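Local coordinates for xyloglucan-specific endo-beta-1,4-glucanase BoGH9A (Bacteroides ovatus, PDB 6DHT), which cleaves internal beta-1,4-glucosidic linkages in the backbone of xyloglucan, releasing xyloglucan oligosaccharides, at residues Lys405-Ile416 / Gln447-Thr458. Residues are numbered along the deposited sequence; the frame is centred on the assembly and turned at random.
With PEG (di(hydroxyethyl)ether), chain S; EDO (1,2-ethanediol), chain L.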
loop_
_atom_site.group_PDB
_atom_site.type_symbol
_atom_site.label_atom_id
_atom_site.label_comp_id
_atom_site.label_asym_id
_atom_site.label_seq_id
_atom_site.Cartn_x
_atom_site.Cartn_y
_atom_site.Cartn_z
ATOM N N LYS A 405 -13.990 17.345 2.751
ATOM C CA LYS A 405 -13.237 17.480 3.988
ATOM C C LYS A 405 -14.121 17.156 5.180
ATOM O O LYS A 405 -13.724 16.400 6.078
ATOM C CB LYS A 405 -12.680 18.895 4.126
ATOM C CG LYS A 405 -12.033 19.208 5.474
ATOM C CD LYS A 405 -11.386 20.575 5.437
ATOM C CE LYS A 405 -11.037 21.059 6.834
ATOM N NZ LYS A 405 -10.481 22.431 6.818
ATOM N N THR A 406 -15.333 17.694 5.198
ATOM C CA THR A 406 -16.280 17.407 6.268
ATOM C C THR A 406 -16.484 15.902 6.431
ATOM O O THR A 406 -16.486 15.392 7.553
ATOM C CB THR A 406 -17.621 18.118 6.008
ATOM O OG1 THR A 406 -17.380 19.522 6.042
ATOM C CG2 THR A 406 -18.651 17.779 7.065
ATOM N N GLU A 407 -16.634 15.183 5.324
ATOM C CA GLU A 407 -16.848 13.742 5.386
ATOM C C GLU A 407 -15.601 13.027 5.871
ATOM O O GLU A 407 -15.702 12.097 6.677
ATOM C CB GLU A 407 -17.303 13.183 4.047
ATOM C CG GLU A 407 -18.739 13.580 3.667
ATOM C CD GLU A 407 -19.749 13.344 4.800
ATOM O OE1 GLU A 407 -19.743 12.235 5.395
ATOM O OE2 GLU A 407 -20.536 14.273 5.108
ATOM N N LEU A 408 -14.423 13.484 5.462
ATOM C CA LEU A 408 -13.183 12.873 5.960
ATOM C C LEU A 408 -13.089 13.021 7.478
ATOM O O LEU A 408 -12.709 12.071 8.205
ATOM C CB LEU A 408 -11.968 13.502 5.315
ATOM C CG LEU A 408 -10.597 13.170 5.914
ATOM C CD1 LEU A 408 -10.250 11.733 5.753
ATOM C CD2 LEU A 408 -9.528 14.038 5.301
ATOM N N LEU A 409 -13.465 14.179 7.992
ATOM C CA LEU A 409 -13.340 14.450 9.421
ATOM C C LEU A 409 -14.375 13.685 10.230
ATOM O O LEU A 409 -14.107 13.298 11.379
ATOM C CB LEU A 409 -13.448 15.939 9.687
ATOM C CG LEU A 409 -12.292 16.714 9.057
ATOM C CD1 LEU A 409 -12.426 18.182 9.414
ATOM C CD2 LEU A 409 -10.921 16.198 9.479
ATOM N N LYS A 410 -15.542 13.465 9.649
ATOM C CA LYS A 410 -16.585 12.675 10.293
ATOM C C LYS A 410 -16.100 11.246 10.458
ATOM O O LYS A 410 -16.297 10.624 11.509
ATOM C CB LYS A 410 -17.860 12.670 9.458
ATOM C CG LYS A 410 -18.712 13.897 9.613
ATOM C CD LYS A 410 -20.044 13.688 8.897
ATOM C CE LYS A 410 -20.828 14.983 8.802
ATOM N NZ LYS A 410 -21.976 14.886 7.852
ATOM N N TYR A 411 -15.489 10.716 9.403
ATOM C CA TYR A 411 -14.900 9.384 9.425
ATOM C C TYR A 411 -13.808 9.328 10.481
ATOM O O TYR A 411 -13.796 8.382 11.287
ATOM C CB TYR A 411 -14.352 9.020 8.038
ATOM C CG TYR A 411 -13.354 7.886 8.018
ATOM C CD1 TYR A 411 -12.014 8.141 8.176
ATOM C CD2 TYR A 411 -13.758 6.598 7.793
ATOM C CE1 TYR A 411 -11.091 7.119 8.140
ATOM C CE2 TYR A 411 -12.852 5.568 7.761
ATOM C CZ TYR A 411 -11.515 5.848 7.933
ATOM O OH TYR A 411 -10.607 4.805 7.898
ATOM N N ALA A 412 -12.911 10.307 10.494
ATOM C CA ALA A 412 -11.749 10.304 11.382
ATOM C C ALA A 412 -12.175 10.367 12.841
ATOM O O ALA A 412 -11.636 9.668 13.689
ATOM C CB ALA A 412 -10.825 11.453 11.069
ATOM N N ASP A 413 -13.153 11.204 13.142
ATOM C CA ASP A 413 -13.615 11.336 14.516
ATOM C C ASP A 413 -14.188 10.024 15.012
ATOM O O ASP A 413 -13.980 9.650 16.173
ATOM C CB ASP A 413 -14.666 12.443 14.633
ATOM C CG ASP A 413 -14.090 13.818 14.397
ATOM O OD1 ASP A 413 -12.854 13.980 14.449
ATOM O OD2 ASP A 413 -14.877 14.767 14.168
ATOM N N LYS A 414 -14.886 9.308 14.147
ATOM C CA LYS A 414 -15.479 8.029 14.524
ATOM C C LYS A 414 -14.384 6.982 14.767
ATOM O O LYS A 414 -14.436 6.217 15.730
ATOM C CB LYS A 414 -16.451 7.557 13.446
ATOM C CG LYS A 414 -17.482 6.539 13.919
ATOM C CD LYS A 414 -18.484 6.178 12.809
ATOM C CE LYS A 414 -19.288 7.389 12.337
ATOM N NZ LYS A 414 -20.002 8.077 13.455
ATOM N N VAL A 415 -13.378 6.969 13.904
ATOM C CA VAL A 415 -12.286 6.005 14.004
ATOM C C VAL A 415 -11.513 6.148 15.313
ATOM O O VAL A 415 -11.102 5.130 15.895
ATOM C CB VAL A 415 -11.313 6.168 12.791
ATOM C CG1 VAL A 415 -9.929 5.563 13.074
ATOM C CG2 VAL A 415 -11.919 5.580 11.541
ATOM N N ILE A 416 -11.302 7.371 15.790
ATOM C CA ILE A 416 -10.417 7.598 16.936
ATOM C C ILE A 416 -11.159 7.517 18.267
ATOM O O ILE A 416 -10.541 7.534 19.338
ATOM C CB ILE A 416 -9.652 8.925 16.871
ATOM C CG1 ILE A 416 -10.591 10.132 16.938
ATOM C CG2 ILE A 416 -8.793 8.992 15.599
ATOM C CD1 ILE A 416 -9.893 11.426 17.171
ATOM N N GLN A 447 -6.480 3.179 7.182
ATOM C CA GLN A 447 -7.075 4.013 8.235
ATOM C C GLN A 447 -6.061 5.055 8.712
ATOM O O GLN A 447 -6.380 6.242 8.844
ATOM C CB GLN A 447 -7.509 3.123 9.400
ATOM C CG GLN A 447 -8.230 3.778 10.518
ATOM C CD GLN A 447 -8.612 2.739 11.540
ATOM O OE1 GLN A 447 -7.853 2.462 12.462
ATOM N NE2 GLN A 447 -9.737 2.088 11.324
ATOM N N GLY A 448 -4.824 4.615 8.932
ATOM C CA GLY A 448 -3.727 5.518 9.237
ATOM C C GLY A 448 -3.521 6.607 8.204
ATOM O O GLY A 448 -3.351 7.766 8.557
ATOM N N VAL A 449 -3.512 6.234 6.929
ATOM C CA VAL A 449 -3.358 7.202 5.838
ATOM C C VAL A 449 -4.488 8.238 5.917
ATOM O O VAL A 449 -4.252 9.445 5.761
ATOM C CB VAL A 449 -3.358 6.499 4.466
ATOM C CG1 VAL A 449 -3.387 7.517 3.325
ATOM C CG2 VAL A 449 -2.142 5.618 4.298
ATOM N N SER A 450 -5.714 7.768 6.115
ATOM C CA SER A 450 -6.891 8.637 6.235
ATOM C C SER A 450 -6.733 9.620 7.399
ATOM O O SER A 450 -7.024 10.833 7.277
ATOM C CB SER A 450 -8.157 7.812 6.365
ATOM O OG SER A 450 -8.302 6.921 5.292
ATOM N N LEU A 451 -6.251 9.128 8.542
ATOM C CA LEU A 451 -6.011 9.998 9.704
ATOM C C LEU A 451 -4.927 11.012 9.437
ATOM O O LEU A 451 -5.012 12.162 9.887
ATOM C CB LEU A 451 -5.647 9.118 10.918
ATOM C CG LEU A 451 -6.821 8.313 11.461
ATOM C CD1 LEU A 451 -6.341 7.237 12.418
ATOM C CD2 LEU A 451 -7.836 9.240 12.159
ATOM N N MET A 452 -3.883 10.620 8.726
ATOM C CA MET A 452 -2.832 11.539 8.353
ATOM C C MET A 452 -3.411 12.671 7.470
ATOM O O MET A 452 -3.107 13.856 7.658
ATOM C CB MET A 452 -1.710 10.731 7.666
ATOM C CG MET A 452 -0.487 11.505 7.238
ATOM S SD MET A 452 -0.691 12.469 5.723
ATOM C CE MET A 452 -0.965 11.135 4.535
ATOM N N TYR A 453 -4.259 12.319 6.506
ATOM C CA TYR A 453 -4.919 13.356 5.717
ATOM C C TYR A 453 -5.798 14.242 6.591
ATOM O O TYR A 453 -5.847 15.455 6.396
ATOM C CB TYR A 453 -5.793 12.758 4.615
ATOM C CG TYR A 453 -5.065 12.512 3.305
ATOM C CD1 TYR A 453 -4.923 13.523 2.367
ATOM C CD2 TYR A 453 -4.490 11.287 3.033
ATOM C CE1 TYR A 453 -4.241 13.302 1.173
ATOM C CE2 TYR A 453 -3.810 11.049 1.848
ATOM C CZ TYR A 453 -3.685 12.068 0.933
ATOM O OH TYR A 453 -3.011 11.863 -0.259
ATOM N N ALA A 454 -6.518 13.679 7.546
ATOM C CA ALA A 454 -7.323 14.520 8.444
ATOM C C ALA A 454 -6.465 15.523 9.237
ATOM O O ALA A 454 -6.869 16.697 9.417
ATOM C CB ALA A 454 -8.135 13.660 9.391
ATOM N N TYR A 455 -5.278 15.111 9.678
ATOM C CA TYR A 455 -4.314 16.013 10.294
ATOM C C TYR A 455 -3.943 17.135 9.306
ATOM O O TYR A 455 -3.990 18.330 9.646
ATOM C CB TYR A 455 -3.047 15.271 10.738
ATOM C CG TYR A 455 -1.931 16.192 11.124
ATOM C CD1 TYR A 455 -1.974 16.907 12.320
ATOM C CD2 TYR A 455 -0.847 16.386 10.286
ATOM C CE1 TYR A 455 -0.961 17.766 12.653
ATOM C CE2 TYR A 455 0.168 17.249 10.612
ATOM C CZ TYR A 455 0.114 17.933 11.810
ATOM O OH TYR A 455 1.123 18.819 12.164
ATOM N N LEU A 456 -3.600 16.770 8.074
ATOM C CA LEU A 456 -3.179 17.765 7.101
ATOM C C LEU A 456 -4.272 18.799 6.830
ATOM O O LEU A 456 -3.968 19.971 6.586
ATOM C CB LEU A 456 -2.745 17.092 5.788
ATOM C CG LEU A 456 -1.448 16.276 5.850
ATOM C CD1 LEU A 456 -1.149 15.775 4.440
ATOM C CD2 LEU A 456 -0.287 17.052 6.380
ATOM N N GLN A 457 -5.528 18.392 6.915
ATOM C CA GLN A 457 -6.653 19.274 6.609
ATOM C C GLN A 457 -7.041 20.189 7.781
ATOM O O GLN A 457 -7.771 21.167 7.591
ATOM C CB GLN A 457 -7.861 18.449 6.194
ATOM C CG GLN A 457 -7.681 17.744 4.829
ATOM C CD GLN A 457 -7.542 18.733 3.686
ATOM O OE1 GLN A 457 -8.405 19.572 3.506
ATOM N NE2 GLN A 457 -6.444 18.661 2.949
ATOM N N THR A 458 -6.541 19.895 8.981
ATOM C CA THR A 458 -7.005 20.582 10.206
ATOM C C THR A 458 -5.906 21.083 11.118
ATOM O O THR A 458 -6.120 22.048 11.879
ATOM C CB THR A 458 -7.889 19.668 11.075
ATOM O OG1 THR A 458 -7.136 18.516 11.526
ATOM C CG2 THR A 458 -9.139 19.225 10.320
HETATM C C1 PEG S . -11.891 0.848 7.023
HETATM O O1 PEG S . -10.975 0.451 5.999
HETATM C C2 PEG S . -11.475 2.241 7.569
HETATM O O2 PEG S . -11.623 2.427 9.000
HETATM C C3 PEG S . -12.820 1.962 9.693
HETATM C C4 PEG S . -14.128 2.530 9.147
HETATM O O4 PEG S . -14.625 3.557 9.985
HETATM C C1 EDO L . -11.032 21.873 1.553
HETATM O O1 EDO L . -11.318 23.069 0.815
HETATM C C2 EDO L . -9.574 21.481 1.336
HETATM O O2 EDO L . -8.742 22.318 2.147
HETATM O O HOH W 1 -8.447 22.611 4.837
#
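Leu408 of helix 405-416 fits as a knob into a hole formed by Ser450, Tyr453, Ala454 and Gln457 of helix 447-458, in the all-helical (alpha/alpha)6 barrel of family 9 glycoside hydrolases. The segment axes approach to 9.6 Å, their directions 123° apart. With chi1 at 169°, CG of Leu408 is anti to the backbone N, and the CD2 branch lies 3.8 Å from Ala454 N. Beside it the methyl groups of Ala412 and Ala454 meet, CB to CB, at 3.9 Å, while Leu409 and Thr458 reach tip to tip, CD1 to CG2. Farther along, Leu451 CD2 lies 3.6 Å from Ile416 CG2, and Val415 CG1 abuts the amide carbon of Gln447, whose OE1 is hydrogen-bonded to Asn470 ND2. The Tyr411 ring brings CE1 obliquely to Ser450 CB; Val415 CG2, of the same helix, lies over one ring face, offset toward the rim, and Ser450 OG is hydrogen-bonded to Tyr370 OH. At the other end the extended Lys405 crosses Gln457, whose NE2 is held by Leu387 O. Lys405 NZ donates to Gln457 O at 3.1 Å, tilted 25° from the carbonyl plane. A methionine here would probably leave Gln457 O without its ammonium partner. Lys405 NZ also donates to water 1, at 2.8 Å.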